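Local structure of tartrate dehydrogenase/decarboxylase (Pseudomonas putida, 3FLK) at residues V116-A121 with G126-V131; D177-E180 with H186-S189; D225-R230 with E236-V241. The protein oxidises tartrate to oxaloglycolate with NAD+, converts meso-tartrate to D-glycerate and oxidatively decarboxylates D-malate to pyruvate. The protein carries 1 engineered substitution. All coordinates share one frame; numbering follows the deposited sequence.

Along the chain the three contacts follow one another in series: each closes a short loop of its own, and none nests in or crosses another. Contact 1 closes the end of the long connection from strand 105-111 to strand 129-135. Contact 2 closes the turn from helix 165-181 into strand 186-191, and contact 3 the turn from helix 224-233 into strand 240-243. The three strands lie side by side in the large mixed sheet, with 240-243 in the middle. There V131 pairs with D239 and V241, while V240 pairs with H186 and T188. L178 of contact 2 also packs on V131. Contacts 1 and 3 reach the second subunit.

Contact 1 (V116-A121 with G126-V131); sequences VPCALA and GDIDFV
I128 carries 126-131 onto C118 and L120 of the preceding loop. After G126, whose positive phi (113°) would bring a side chain into collision with the preceding carbonyl oxygen, D127 OD2 accepts a hydrogen bond from K124 N, within the same connection. I128 follows with CG1 anti to its own carbonyl carbon (chi1 -52°), a torsion that sends the long branch out toward the loop. The contact is made by the last methyl of that branch: CD1 lies 4.0 Å from L120 CD1 and 4.1 Å from C118 SG, an apolar meeting without any hydrogen bond between the segments. The sulfur is also held within its own loop, since L120 N donates to C118 SG over 3.4 Å at 151°. This bond links the two residues that receive the isoleucine methyl. P235 touches both L120 and I128. Beyond I128 the chain enters the strand, where F130 meets the ring of F231, and A119 and A121 on the loop side make backbone hydrogen bonds to the second subunit. The contact thus joins the residue just ahead of strand 129-135 to a dimer-contacting loop between antiparallel strands 105-111 and 129-135 of the large mixed sheet, within the isocitrate/isopropylmalate dehydrogenase fold.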
ATOM      1  N   VAL A 116     -10.741 -22.146  -2.498  1.00 27.10           N
ATOM      2  CA  VAL A 116     -10.485 -21.054  -1.556  1.00 27.72           C
ATOM      3  C   VAL A 116     -11.651 -20.065  -1.602  1.00 28.08           C
ATOM      4  O   VAL A 116     -12.095 -19.687  -2.687  1.00 28.13           O
ATOM      5  CB  VAL A 116      -9.165 -20.294  -1.883  1.00 27.76           C
ATOM      6  CG1 VAL A 116      -8.835 -19.273  -0.797  1.00 27.91           C
ATOM      7  CG2 VAL A 116      -8.006 -21.257  -2.046  1.00 27.90           C
ATOM      8  N   PRO A 117     -12.169 -19.661  -0.425  1.00 28.52           N
ATOM      9  CA  PRO A 117     -13.119 -18.548  -0.413  1.00 28.73           C
ATOM     10  C   PRO A 117     -12.398 -17.247  -0.761  1.00 28.78           C
ATOM     11  O   PRO A 117     -11.617 -16.734   0.047  1.00 28.88           O
ATOM     12  CB  PRO A 117     -13.626 -18.523   1.039  1.00 28.79           C
ATOM     13  CG  PRO A 117     -13.194 -19.827   1.645  1.00 28.78           C
ATOM     14  CD  PRO A 117     -11.941 -20.203   0.927  1.00 28.57           C
ATOM     15  N   CYS A 118     -12.640 -16.740  -1.969  1.00 28.95           N
ATOM     16  CA  CYS A 118     -11.991 -15.517  -2.442  1.00 28.89           C
ATOM     17  C   CYS A 118     -12.519 -14.300  -1.689  1.00 28.79           C
ATOM     18  O   CYS A 118     -13.722 -14.184  -1.440  1.00 28.86           O
ATOM     19  CB  CYS A 118     -12.186 -15.337  -3.950  1.00 28.92           C
ATOM     20  SG  CYS A 118     -11.323 -13.902  -4.667  1.00 29.37           S
ATOM     21  N   ALA A 119     -11.606 -13.404  -1.327  1.00 28.56           N
ATOM     22  CA  ALA A 119     -11.956 -12.167  -0.634  1.00 28.44           C
ATOM     23  C   ALA A 119     -12.700 -11.194  -1.548  1.00 28.36           C
ATOM     24  O   ALA A 119     -13.452 -10.343  -1.077  1.00 28.09           O
ATOM     25  CB  ALA A 119     -10.709 -11.512  -0.073  1.00 28.33           C
ATOM     26  N   LEU A 120     -12.476 -11.331  -2.853  1.00 28.52           N
ATOM     27  CA  LEU A 120     -13.092 -10.460  -3.847  1.00 28.91           C
ATOM     28  C   LEU A 120     -14.368 -11.074  -4.416  1.00 29.42           C
ATOM     29  O   LEU A 120     -14.434 -12.282  -4.651  1.00 29.32           O
ATOM     30  CB  LEU A 120     -12.108 -10.158  -4.984  1.00 28.74           C
ATOM     31  CG  LEU A 120     -10.701  -9.649  -4.639  1.00 28.36           C
ATOM     32  CD1 LEU A 120      -9.858  -9.544  -5.900  1.00 28.09           C
ATOM     33  CD2 LEU A 120     -10.737  -8.312  -3.903  1.00 27.85           C
ATOM     34  N   ALA A 121     -15.373 -10.232  -4.635  1.00 30.04           N
ATOM     35  CA  ALA A 121     -16.640 -10.669  -5.208  1.00 30.83           C
ATOM     36  C   ALA A 121     -16.522 -10.829  -6.720  1.00 31.42           C
ATOM     37  O   ALA A 121     -15.771 -10.098  -7.371  1.00 31.42           O
ATOM     38  CB  ALA A 121     -17.746  -9.684  -4.860  1.00 30.71           C
ATOM     39  N   GLY A 126      -8.104 -18.095 -12.008  1.00 30.70           N
ATOM     40  CA  GLY A 126      -7.518 -17.561 -13.233  1.00 29.75           C
ATOM     41  C   GLY A 126      -7.399 -16.049 -13.191  1.00 29.08           C
ATOM     42  O   GLY A 126      -6.496 -15.477 -13.803  1.00 29.10           O
ATOM     43  N   ASP A 127      -8.314 -15.406 -12.463  1.00 28.25           N
ATOM     44  CA  ASP A 127      -8.320 -13.947 -12.307  1.00 27.48           C
ATOM     45  C   ASP A 127      -7.170 -13.429 -11.444  1.00 26.54           C
ATOM     46  O   ASP A 127      -6.746 -12.286 -11.597  1.00 26.58           O
ATOM     47  CB  ASP A 127      -9.656 -13.465 -11.729  1.00 27.70           C
ATOM     48  CG  ASP A 127     -10.816 -13.611 -12.709  1.00 28.56           C
ATOM     49  OD1 ASP A 127     -10.602 -14.084 -13.848  1.00 29.35           O
ATOM     50  OD2 ASP A 127     -11.952 -13.244 -12.333  1.00 29.14           O
ATOM     51  N   ILE A 128      -6.685 -14.256 -10.523  1.00 25.42           N
ATOM     52  CA  ILE A 128      -5.569 -13.863  -9.662  1.00 24.39           C
ATOM     53  C   ILE A 128      -4.410 -14.842  -9.835  1.00 23.60           C
ATOM     54  O   ILE A 128      -4.369 -15.895  -9.199  1.00 23.50           O
ATOM     55  CB  ILE A 128      -5.986 -13.738  -8.166  1.00 24.40           C
ATOM     56  CG1 ILE A 128      -7.222 -12.840  -8.013  1.00 24.51           C
ATOM     57  CG2 ILE A 128      -4.826 -13.193  -7.328  1.00 24.46           C
ATOM     58  CD1 ILE A 128      -7.880 -12.888  -6.634  1.00 24.38           C
ATOM     59  N   ASP A 129      -3.484 -14.491 -10.725  1.00 22.60           N
ATOM     60  CA  ASP A 129      -2.309 -15.312 -10.995  1.00 21.66           C
ATOM     61  C   ASP A 129      -1.175 -14.429 -11.502  1.00 20.70           C
ATOM     62  O   ASP A 129      -1.028 -14.209 -12.708  1.00 20.43           O
ATOM     63  CB  ASP A 129      -2.634 -16.419 -12.007  1.00 22.03           C
ATOM     64  CG  ASP A 129      -1.671 -17.603 -11.925  1.00 23.15           C
ATOM     65  OD1 ASP A 129      -0.579 -17.477 -11.326  1.00 23.59           O
ATOM     66  OD2 ASP A 129      -2.017 -18.676 -12.471  1.00 25.16           O
ATOM     67  N   PHE A 130      -0.385 -13.907 -10.569  1.00 19.36           N
ATOM     68  CA  PHE A 130       0.740 -13.049 -10.925  1.00 18.27           C
ATOM     69  C   PHE A 130       1.934 -13.217  -9.987  1.00 17.42           C
ATOM     70  O   PHE A 130       1.861 -13.949  -8.996  1.00 17.11           O
ATOM     71  CB  PHE A 130       0.305 -11.575 -11.062  1.00 18.32           C
ATOM     72  CG  PHE A 130      -0.268 -10.972  -9.806  1.00 18.37           C
ATOM     73  CD1 PHE A 130       0.562 -10.371  -8.863  1.00 18.33           C
ATOM     74  CD2 PHE A 130      -1.643 -10.968  -9.586  1.00 18.47           C
ATOM     75  CE1 PHE A 130       0.036  -9.799  -7.709  1.00 18.41           C
ATOM     76  CE2 PHE A 130      -2.185 -10.396  -8.435  1.00 18.67           C
ATOM     77  CZ  PHE A 130      -1.340  -9.811  -7.493  1.00 18.71           C
ATOM     78  N   VAL A 131       3.036 -12.552 -10.322  1.00 16.29           N
ATOM     79  CA  VAL A 131       4.251 -12.628  -9.525  1.00 15.47           C
ATOM     80  C   VAL A 131       4.788 -11.228  -9.210  1.00 14.87           C
ATOM     81  O   VAL A 131       4.929 -10.382 -10.099  1.00 14.39           O
ATOM     82  CB  VAL A 131       5.325 -13.545 -10.192  1.00 15.68           C
ATOM     83  CG1 VAL A 131       5.681 -13.068 -11.599  1.00 16.00           C
ATOM     84  CG2 VAL A 131       6.576 -13.664  -9.325  1.00 15.59           C
TER

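Contact 2 (D177-E180 with H186-S189); sequences DLAE and HVTS
Apolar packing between A179 and V187 carries this contact. The A179 methyl points from the helix straight at the strand, and its CB comes to 3.5 Å from V187 CG2, tighter than usual for two carbons. The two methyls meet almost end to end, each bond leading roughly along the line between them. In V187 it is CG1 that stands anti to the backbone N (chi1 171°); CG2, beside that nitrogen and anti to the carbonyl carbon, is the branch turned to the helix. The same A179 methyl also lies over the start of the strand, with CB 4.0 Å from H186 N. This closeness matches the backbone spacing, since the CA atoms of A179 and H186 are 5.7 Å apart, a short distance for a helix against a strand and one that a small side chain such as alanine permits. V217 touches both A179 and V187, and A179 also touches V240 on strand 240-243.

Helix 165-181 is the helical part of a beta-alpha-beta crossover in which strand 129-135 leads on, by way of the two-stranded antiparallel sheet, to the parallel strand 186-191, with strand 240-243 lying between the two in the large sheet. On its other side strand 186-191 is flanked by strand 218-223, where V187 pairs through its backbone with S218 and D220.

Polar bonds do not cross between the segments; they lead outward on both sides. The H186 side chain starts away from the helix, and its ND1 is hydrogen-bonded to S218 O on the neighbouring strand. On the helix, E180 OE2 is hydrogen-bonded to H216 ND1.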
ATOM      1  N   ASP A 177      13.145 -10.138 -17.994  1.00 14.46           N
ATOM      2  CA  ASP A 177      13.560 -11.488 -18.391  1.00 15.34           C
ATOM      3  C   ASP A 177      12.490 -12.525 -18.033  1.00 15.64           C
ATOM      4  O   ASP A 177      12.195 -13.419 -18.828  1.00 15.57           O
ATOM      5  CB  ASP A 177      14.893 -11.873 -17.740  1.00 15.59           C
ATOM      6  CG  ASP A 177      16.097 -11.244 -18.430  1.00 16.67           C
ATOM      7  OD1 ASP A 177      15.961 -10.745 -19.566  1.00 18.34           O
ATOM      8  OD2 ASP A 177      17.192 -11.253 -17.832  1.00 18.09           O
ATOM      9  N   LEU A 178      11.913 -12.387 -16.837  1.00 15.98           N
ATOM     10  CA  LEU A 178      10.854 -13.277 -16.361  1.00 16.36           C
ATOM     11  C   LEU A 178       9.597 -13.156 -17.221  1.00 16.63           C
ATOM     12  O   LEU A 178       9.033 -14.165 -17.648  1.00 16.49           O
ATOM     13  CB  LEU A 178      10.535 -12.994 -14.884  1.00 16.23           C
ATOM     14  CG  LEU A 178       9.607 -13.944 -14.113  1.00 16.50           C
ATOM     15  CD1 LEU A 178      10.200 -15.337 -13.981  1.00 16.94           C
ATOM     16  CD2 LEU A 178       9.305 -13.370 -12.735  1.00 16.62           C
ATOM     17  N   ALA A 179       9.180 -11.917 -17.484  1.00 17.13           N
ATOM     18  CA  ALA A 179       8.032 -11.636 -18.339  1.00 17.81           C
ATOM     19  C   ALA A 179       8.195 -12.226 -19.743  1.00 18.53           C
ATOM     20  O   ALA A 179       7.238 -12.747 -20.311  1.00 18.42           O
ATOM     21  CB  ALA A 179       7.785 -10.142 -18.424  1.00 17.61           C
ATOM     22  N   GLU A 180       9.410 -12.143 -20.282  1.00 19.51           N
ATOM     23  CA  GLU A 180       9.732 -12.689 -21.603  1.00 20.80           C
ATOM     24  C   GLU A 180       9.473 -14.202 -21.674  1.00 21.28           C
ATOM     25  O   GLU A 180       8.986 -14.706 -22.687  1.00 21.45           O
ATOM     26  CB  GLU A 180      11.186 -12.359 -21.972  1.00 20.78           C
ATOM     27  CG  GLU A 180      11.646 -12.832 -23.361  1.00 22.16           C
ATOM     28  CD  GLU A 180      10.977 -12.088 -24.507  1.00 23.39           C
ATOM     29  OE1 GLU A 180      10.820 -10.853 -24.411  1.00 24.14           O
ATOM     30  OE2 GLU A 180      10.620 -12.740 -25.516  1.00 24.11           O
ATOM     31  N   HIS A 186       4.124  -9.409 -19.927  1.00 18.97           N
ATOM     32  CA  HIS A 186       3.633  -8.125 -19.439  1.00 18.31           C
ATOM     33  C   HIS A 186       4.241  -7.762 -18.083  1.00 17.45           C
ATOM     34  O   HIS A 186       4.217  -8.567 -17.148  1.00 16.92           O
ATOM     35  CB  HIS A 186       2.099  -8.142 -19.381  1.00 18.64           C
ATOM     36  CG  HIS A 186       1.495  -6.948 -18.708  1.00 19.85           C
ATOM     37  ND1 HIS A 186       1.814  -5.654 -19.056  1.00 21.02           N
ATOM     38  CD2 HIS A 186       0.572  -6.855 -17.721  1.00 21.00           C
ATOM     39  CE1 HIS A 186       1.125  -4.814 -18.306  1.00 21.14           C
ATOM     40  NE2 HIS A 186       0.364  -5.518 -17.486  1.00 22.00           N
ATOM     41  N   VAL A 187       4.794  -6.550 -17.997  1.00 16.41           N
ATOM     42  CA  VAL A 187       5.386  -6.032 -16.760  1.00 15.51           C
ATOM     43  C   VAL A 187       4.640  -4.783 -16.296  1.00 15.26           C
ATOM     44  O   VAL A 187       4.456  -3.841 -17.069  1.00 14.75           O
ATOM     45  CB  VAL A 187       6.896  -5.683 -16.932  1.00 15.42           C
ATOM     46  CG1 VAL A 187       7.436  -4.931 -15.713  1.00 15.02           C
ATOM     47  CG2 VAL A 187       7.718  -6.925 -17.169  1.00 14.92           C
ATOM     48  N   THR A 188       4.213  -4.789 -15.034  1.00 14.68           N
ATOM     49  CA  THR A 188       3.703  -3.584 -14.386  1.00 14.52           C
ATOM     50  C   THR A 188       4.751  -3.080 -13.399  1.00 14.41           C
ATOM     51  O   THR A 188       5.235  -3.835 -12.557  1.00 14.15           O
ATOM     52  CB  THR A 188       2.362  -3.837 -13.653  1.00 14.60           C
ATOM     53  OG1 THR A 188       1.391  -4.310 -14.589  1.00 14.76           O
ATOM     54  CG2 THR A 188       1.838  -2.557 -13.001  1.00 14.51           C
ATOM     55  N   SER A 189       5.112  -1.807 -13.531  1.00 14.23           N
ATOM     56  CA  SER A 189       6.069  -1.177 -12.636  1.00 14.49           C
ATOM     57  C   SER A 189       5.334  -0.345 -11.591  1.00 14.12           C
ATOM     58  O   SER A 189       4.548   0.538 -11.937  1.00 13.89           O
ATOM     59  CB  SER A 189       7.034  -0.293 -13.434  1.00 14.57           C
ATOM     60  OG  SER A 189       8.064   0.210 -12.597  1.00 16.65           O
TER

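Contact 3 (D225-R230 with E236-V241); sequences DILCAR and ERFDVV. With MG (magnesium ion), chain I; NAI (1,4-dihydronicotinamide adenine dinucleotide), chain N; SO4 (sulfate ion), chain K.
Helix 225-230 lies across from 236-241 with CA atoms 8.5 Å apart at R230 and R237 and 10.0 Å apart at L227 and V241. The F238 ring fills much of this gap. L227 comes to it obliquely: its CG stands anti to the backbone N (chi1 -179°), which extends the side chain until CD1 is 3.4 Å from F238 CE1. The other leucine methyl, CD2, touches V241 CG1 more loosely, at 4.4 Å. R230 meets the ring at its edge, CB lying 3.7 Å from F238 CZ and near the ring plane. Past CB the arginine runs extended away from the ring toward the dinucleotide, where NH2 donates a weak, bent hydrogen bond of 2.8 Å to O3B of the NADH (120°). One face of its guanidinium is met, toward the rim, by CG1 of I226, a residue whose side chain also packs on the NADH ribose carbons C5B and C4B. R237 holds a sulfate, probably from the crystallisation liquor, with NE pointing almost straight at O3 (2.8 Å, 175°).

At the start of the helical segment, D225 OD2 binds magnesium at 2.0 Å, together with two waters and three atoms from elsewhere in the structure, D249 OD1 of the second subunit being among its ligands. The other carboxylate oxygen, OD1, accepts a hydrogen bond from I226 N, which comes from above the carboxylate plane and ties the liganding group to its own helix. D86 and G285 of the second subunit are among the residues hydrogen-bonded to the NADH. Helix 224-233, packed through L227 on strand 186-191 and on F238 just ahead of strand 240-243, thus belongs to an intersubunit metal and NAD site characteristic of the isocitrate/isopropylmalate dehydrogenase family.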
ATOM      1  N   ASP A 225      -0.748   4.010  -5.159  1.00 12.09           N
ATOM      2  CA  ASP A 225      -2.101   4.126  -4.613  1.00 12.22           C
ATOM      3  C   ASP A 225      -3.156   3.472  -5.512  1.00 12.17           C
ATOM      4  O   ASP A 225      -3.940   2.645  -5.042  1.00 11.85           O
ATOM      5  CB  ASP A 225      -2.457   5.575  -4.234  1.00 12.35           C
ATOM      6  CG  ASP A 225      -2.402   6.546  -5.411  1.00 12.98           C
ATOM      7  OD1 ASP A 225      -1.854   6.210  -6.482  1.00 13.85           O
ATOM      8  OD2 ASP A 225      -2.917   7.672  -5.249  1.00 13.03           O
ATOM      9  N   ILE A 226      -3.146   3.805  -6.802  1.00 11.91           N
ATOM     10  CA  ILE A 226      -4.108   3.223  -7.737  1.00 11.92           C
ATOM     11  C   ILE A 226      -3.782   1.761  -8.081  1.00 11.86           C
ATOM     12  O   ILE A 226      -4.682   0.982  -8.394  1.00 12.06           O
ATOM     13  CB  ILE A 226      -4.301   4.093  -9.021  1.00 12.01           C
ATOM     14  CG1 ILE A 226      -5.567   3.671  -9.782  1.00 12.10           C
ATOM     15  CG2 ILE A 226      -3.065   4.046  -9.927  1.00 11.83           C
ATOM     16  CD1 ILE A 226      -6.879   3.886  -9.014  1.00 12.96           C
ATOM     17  N   LEU A 227      -2.505   1.394  -8.004  1.00 11.62           N
ATOM     18  CA  LEU A 227      -2.097   0.007  -8.198  1.00 11.68           C
ATOM     19  C   LEU A 227      -2.731  -0.895  -7.135  1.00 11.83           C
ATOM     20  O   LEU A 227      -3.300  -1.933  -7.462  1.00 11.42           O
ATOM     21  CB  LEU A 227      -0.571  -0.117  -8.185  1.00 11.71           C
ATOM     22  CG  LEU A 227       0.090  -1.486  -8.394  1.00 12.09           C
ATOM     23  CD1 LEU A 227      -0.456  -2.210  -9.608  1.00 12.11           C
ATOM     24  CD2 LEU A 227       1.584  -1.314  -8.530  1.00 11.65           C
ATOM     25  N   CYS A 228      -2.640  -0.483  -5.870  1.00 11.99           N
ATOM     26  CA  CYS A 228      -3.308  -1.191  -4.776  1.00 12.40           C
ATOM     27  C   CYS A 228      -4.814  -1.321  -5.009  1.00 12.48           C
ATOM     28  O   CYS A 228      -5.389  -2.389  -4.790  1.00 12.43           O
ATOM     29  CB  CYS A 228      -3.025  -0.503  -3.437  1.00 12.34           C
ATOM     30  SG  CYS A 228      -1.331  -0.743  -2.869  1.00 13.40           S
ATOM     31  N   ALA A 229      -5.439  -0.234  -5.463  1.00 12.54           N
ATOM     32  CA  ALA A 229      -6.858  -0.224  -5.815  1.00 12.85           C
ATOM     33  C   ALA A 229      -7.191  -1.247  -6.909  1.00 13.26           C
ATOM     34  O   ALA A 229      -8.212  -1.932  -6.834  1.00 13.09           O
ATOM     35  CB  ALA A 229      -7.289   1.178  -6.243  1.00 12.85           C
ATOM     36  N   ARG A 230      -6.312  -1.352  -7.904  1.00 13.47           N
ATOM     37  CA  ARG A 230      -6.503  -2.272  -9.027  1.00 13.93           C
ATOM     38  C   ARG A 230      -6.287  -3.744  -8.667  1.00 13.95           C
ATOM     39  O   ARG A 230      -6.861  -4.627  -9.305  1.00 13.91           O
ATOM     40  CB  ARG A 230      -5.623  -1.869 -10.217  1.00 14.02           C
ATOM     41  CG  ARG A 230      -6.123  -0.623 -10.941  1.00 15.25           C
ATOM     42  CD  ARG A 230      -5.410  -0.404 -12.268  1.00 17.88           C
ATOM     43  NE  ARG A 230      -5.983   0.728 -12.997  1.00 19.95           N
ATOM     44  CZ  ARG A 230      -5.346   1.868 -13.251  1.00 20.36           C
ATOM     45  NH1 ARG A 230      -4.090   2.045 -12.855  1.00 20.74           N
ATOM     46  NH2 ARG A 230      -5.965   2.831 -13.916  1.00 20.45           N
ATOM     47  N   GLU A 236      -6.932  -9.318 -12.663  1.00 16.58           N
ATOM     48  CA  GLU A 236      -6.685 -10.089 -13.891  1.00 17.19           C
ATOM     49  C   GLU A 236      -5.671  -9.431 -14.836  1.00 17.09           C
ATOM     50  O   GLU A 236      -5.060 -10.106 -15.666  1.00 17.20           O
ATOM     51  CB  GLU A 236      -8.002 -10.376 -14.631  1.00 17.41           C
ATOM     52  CG  GLU A 236      -8.725  -9.139 -15.180  1.00 18.94           C
ATOM     53  CD  GLU A 236      -9.741  -8.543 -14.208  1.00 21.37           C
ATOM     54  OE1 GLU A 236      -9.644  -8.786 -12.984  1.00 21.59           O
ATOM     55  OE2 GLU A 236     -10.650  -7.828 -14.683  1.00 22.67           O
ATOM     56  N   ARG A 237      -5.494  -8.121 -14.693  1.00 16.99           N
ATOM     57  CA  ARG A 237      -4.607  -7.344 -15.559  1.00 17.09           C
ATOM     58  C   ARG A 237      -3.120  -7.610 -15.321  1.00 16.85           C
ATOM     59  O   ARG A 237      -2.283  -7.246 -16.150  1.00 16.88           O
ATOM     60  CB  ARG A 237      -4.885  -5.846 -15.393  1.00 17.19           C
ATOM     61  CG  ARG A 237      -6.247  -5.382 -15.906  1.00 18.13           C
ATOM     62  CD  ARG A 237      -6.253  -5.201 -17.422  1.00 20.16           C
ATOM     63  NE  ARG A 237      -7.490  -4.571 -17.884  1.00 20.84           N
ATOM     64  CZ  ARG A 237      -8.556  -5.231 -18.329  1.00 21.08           C
ATOM     65  NH1 ARG A 237      -8.553  -6.557 -18.385  1.00 21.54           N
ATOM     66  NH2 ARG A 237      -9.628  -4.559 -18.722  1.00 20.97           N
ATOM     67  N   PHE A 238      -2.788  -8.239 -14.198  1.00 16.48           N
ATOM     68  CA  PHE A 238      -1.391  -8.354 -13.784  1.00 16.26           C
ATOM     69  C   PHE A 238      -0.776  -9.716 -14.072  1.00 16.31           C
ATOM     70  O   PHE A 238      -1.446 -10.747 -13.970  1.00 16.30           O
ATOM     71  CB  PHE A 238      -1.241  -7.975 -12.304  1.00 16.14           C
ATOM     72  CG  PHE A 238      -1.813  -6.626 -11.978  1.00 15.68           C
ATOM     73  CD1 PHE A 238      -1.157  -5.464 -12.376  1.00 15.19           C
ATOM     74  CD2 PHE A 238      -3.025  -6.516 -11.305  1.00 15.41           C
ATOM     75  CE1 PHE A 238      -1.692  -4.214 -12.098  1.00 15.02           C
ATOM     76  CE2 PHE A 238      -3.570  -5.268 -11.017  1.00 15.28           C
ATOM     77  CZ  PHE A 238      -2.901  -4.115 -11.416  1.00 15.89           C
ATOM     78  N   ASP A 239       0.501  -9.699 -14.445  1.00 16.23           N
ATOM     79  CA  ASP A 239       1.282 -10.922 -14.612  1.00 16.20           C
ATOM     80  C   ASP A 239       2.611 -10.834 -13.870  1.00 15.72           C
ATOM     81  O   ASP A 239       2.873 -11.630 -12.968  1.00 15.92           O
ATOM     82  CB  ASP A 239       1.517 -11.237 -16.090  1.00 16.60           C
ATOM     83  CG  ASP A 239       2.013 -12.658 -16.304  1.00 18.20           C
ATOM     84  OD1 ASP A 239       1.269 -13.609 -15.977  1.00 20.44           O
ATOM     85  OD2 ASP A 239       3.150 -12.828 -16.788  1.00 20.09           O
ATOM     86  N   VAL A 240       3.456  -9.885 -14.267  1.00 14.91           N
ATOM     87  CA  VAL A 240       4.694  -9.598 -13.540  1.00 14.33           C
ATOM     88  C   VAL A 240       4.608  -8.176 -12.995  1.00 13.94           C
ATOM     89  O   VAL A 240       4.400  -7.227 -13.755  1.00 13.74           O
ATOM     90  CB  VAL A 240       5.954  -9.760 -14.430  1.00 14.30           C
ATOM     91  CG1 VAL A 240       7.219  -9.351 -13.678  1.00 13.94           C
ATOM     92  CG2 VAL A 240       6.085 -11.194 -14.929  1.00 14.54           C
ATOM     93  N   VAL A 241       4.740  -8.042 -11.678  1.00 13.39           N
ATOM     94  CA  VAL A 241       4.724  -6.735 -11.024  1.00 12.76           C
ATOM     95  C   VAL A 241       6.087  -6.478 -10.386  1.00 12.59           C
ATOM     96  O   VAL A 241       6.506  -7.201  -9.479  1.00 12.60           O
ATOM     97  CB  VAL A 241       3.586  -6.615  -9.971  1.00 12.99           C
ATOM     98  CG1 VAL A 241       3.530  -5.204  -9.388  1.00 12.74           C
ATOM     99  CG2 VAL A 241       2.236  -6.979 -10.586  1.00 12.42           C
TER
HETATM  100 MG    MG I 405      -3.642   9.206  -4.109  1.00 17.84          MG
HETATM  101  PA  NAI N 401      -6.265   8.790 -11.269  1.00 16.95           P
HETATM  102  O1A NAI N 401      -6.955   8.940  -9.968  1.00 16.02           O
HETATM  103  O2A NAI N 401      -6.347  10.036 -12.061  1.00 17.19           O
HETATM  104  O5B NAI N 401      -6.928   7.589 -12.107  1.00 16.24           O
HETATM  105  C5B NAI N 401      -6.759   6.236 -11.748  1.00 16.02           C
HETATM  106  C4B NAI N 401      -7.850   5.372 -12.378  1.00 16.06           C
HETATM  107  O4B NAI N 401      -9.104   5.627 -11.773  1.00 15.90           O
HETATM  108  C3B NAI N 401      -8.009   5.649 -13.865  1.00 16.51           C
HETATM  109  O3B NAI N 401      -8.194   4.420 -14.529  1.00 16.70           O
HETATM  110  C2B NAI N 401      -9.254   6.508 -13.955  1.00 16.41           C
HETATM  111  O2B NAI N 401      -9.983   6.296 -15.143  1.00 16.84           O
HETATM  112  C1B NAI N 401     -10.042   6.124 -12.712  1.00 15.91           C
HETATM  113  N9A NAI N 401     -10.742   7.296 -12.163  1.00 15.69           N
HETATM  114  C8A NAI N 401     -10.182   8.346 -11.481  1.00 16.04           C
HETATM  115  N7A NAI N 401     -11.162   9.212 -11.145  1.00 15.70           N
HETATM  116  C5A NAI N 401     -12.336   8.731 -11.596  1.00 15.62           C
HETATM  117  C6A NAI N 401     -13.636   9.219 -11.522  1.00 15.67           C
HETATM  118  N6A NAI N 401     -13.898  10.343 -10.859  1.00 15.72           N
HETATM  119  N1A NAI N 401     -14.663   8.489 -12.089  1.00 15.92           N
HETATM  120  C2A NAI N 401     -14.402   7.290 -12.727  1.00 15.99           C
HETATM  121  N3A NAI N 401     -13.105   6.815 -12.798  1.00 15.75           N
HETATM  122  C4A NAI N 401     -12.090   7.523 -12.239  1.00 15.83           C
HETATM  123  O3  NAI N 401      -4.751   8.366 -10.931  1.00 16.48           O
HETATM  124  PN  NAI N 401      -3.557   8.108 -11.977  1.00 16.50           P
HETATM  125  O1N NAI N 401      -4.108   7.576 -13.244  1.00 16.72           O
HETATM  126  O2N NAI N 401      -2.540   7.333 -11.236  1.00 16.35           O
HETATM  127  O5D NAI N 401      -2.958   9.583 -12.208  1.00 16.71           O
HETATM  128  C5D NAI N 401      -3.320  10.383 -13.314  1.00 17.14           C
HETATM  129  C4D NAI N 401      -2.780  11.797 -13.116  1.00 16.81           C
HETATM  130  O4D NAI N 401      -3.406  12.416 -12.006  1.00 16.66           O
HETATM  131  C3D NAI N 401      -1.285  11.815 -12.838  1.00 17.00           C
HETATM  132  O3D NAI N 401      -0.719  12.886 -13.556  1.00 17.24           O
HETATM  133  C2D NAI N 401      -1.188  12.070 -11.344  1.00 16.82           C
HETATM  134  O2D NAI N 401      -0.001  12.747 -11.007  1.00 17.17           O
HETATM  135  C1D NAI N 401      -2.439  12.898 -11.086  1.00 17.28           C
HETATM  136  N1N NAI N 401      -2.992  12.817  -9.716  1.00 17.88           N
HETATM  137  C2N NAI N 401      -3.373  13.982  -9.105  1.00 17.57           C
HETATM  138  C3N NAI N 401      -3.918  13.969  -7.823  1.00 17.95           C
HETATM  139  C7N NAI N 401      -4.527  15.224  -7.270  1.00 18.63           C
HETATM  140  O7N NAI N 401      -4.810  16.290  -8.147  1.00 18.01           O
HETATM  141  N7N NAI N 401      -4.791  15.310  -5.963  1.00 18.61           N
HETATM  142  C4N NAI N 401      -4.081  12.750  -7.163  1.00 17.97           C
HETATM  143  C5N NAI N 401      -3.697  11.564  -7.792  1.00 17.93           C
HETATM  144  C6N NAI N 401      -3.155  11.608  -9.076  1.00 17.90           C
HETATM  145  S   SO4 K 407      -8.532  -0.832 -18.425  1.00 73.93           S
HETATM  146  O1  SO4 K 407      -9.949  -1.154 -18.286  1.00 73.80           O
HETATM  147  O2  SO4 K 407      -8.280   0.499 -17.881  1.00 73.97           O
HETATM  148  O3  SO4 K 407      -7.729  -1.811 -17.697  1.00 73.86           O
HETATM  149  O4  SO4 K 407      -8.163  -0.859 -19.837  1.00 73.97           O
HETATM  150  O   HOH W   1      -5.171   9.613  -5.395  1.00 13.12           O
HETATM  151  O   HOH W   2      -4.920   8.301  -2.695  1.00 12.25           O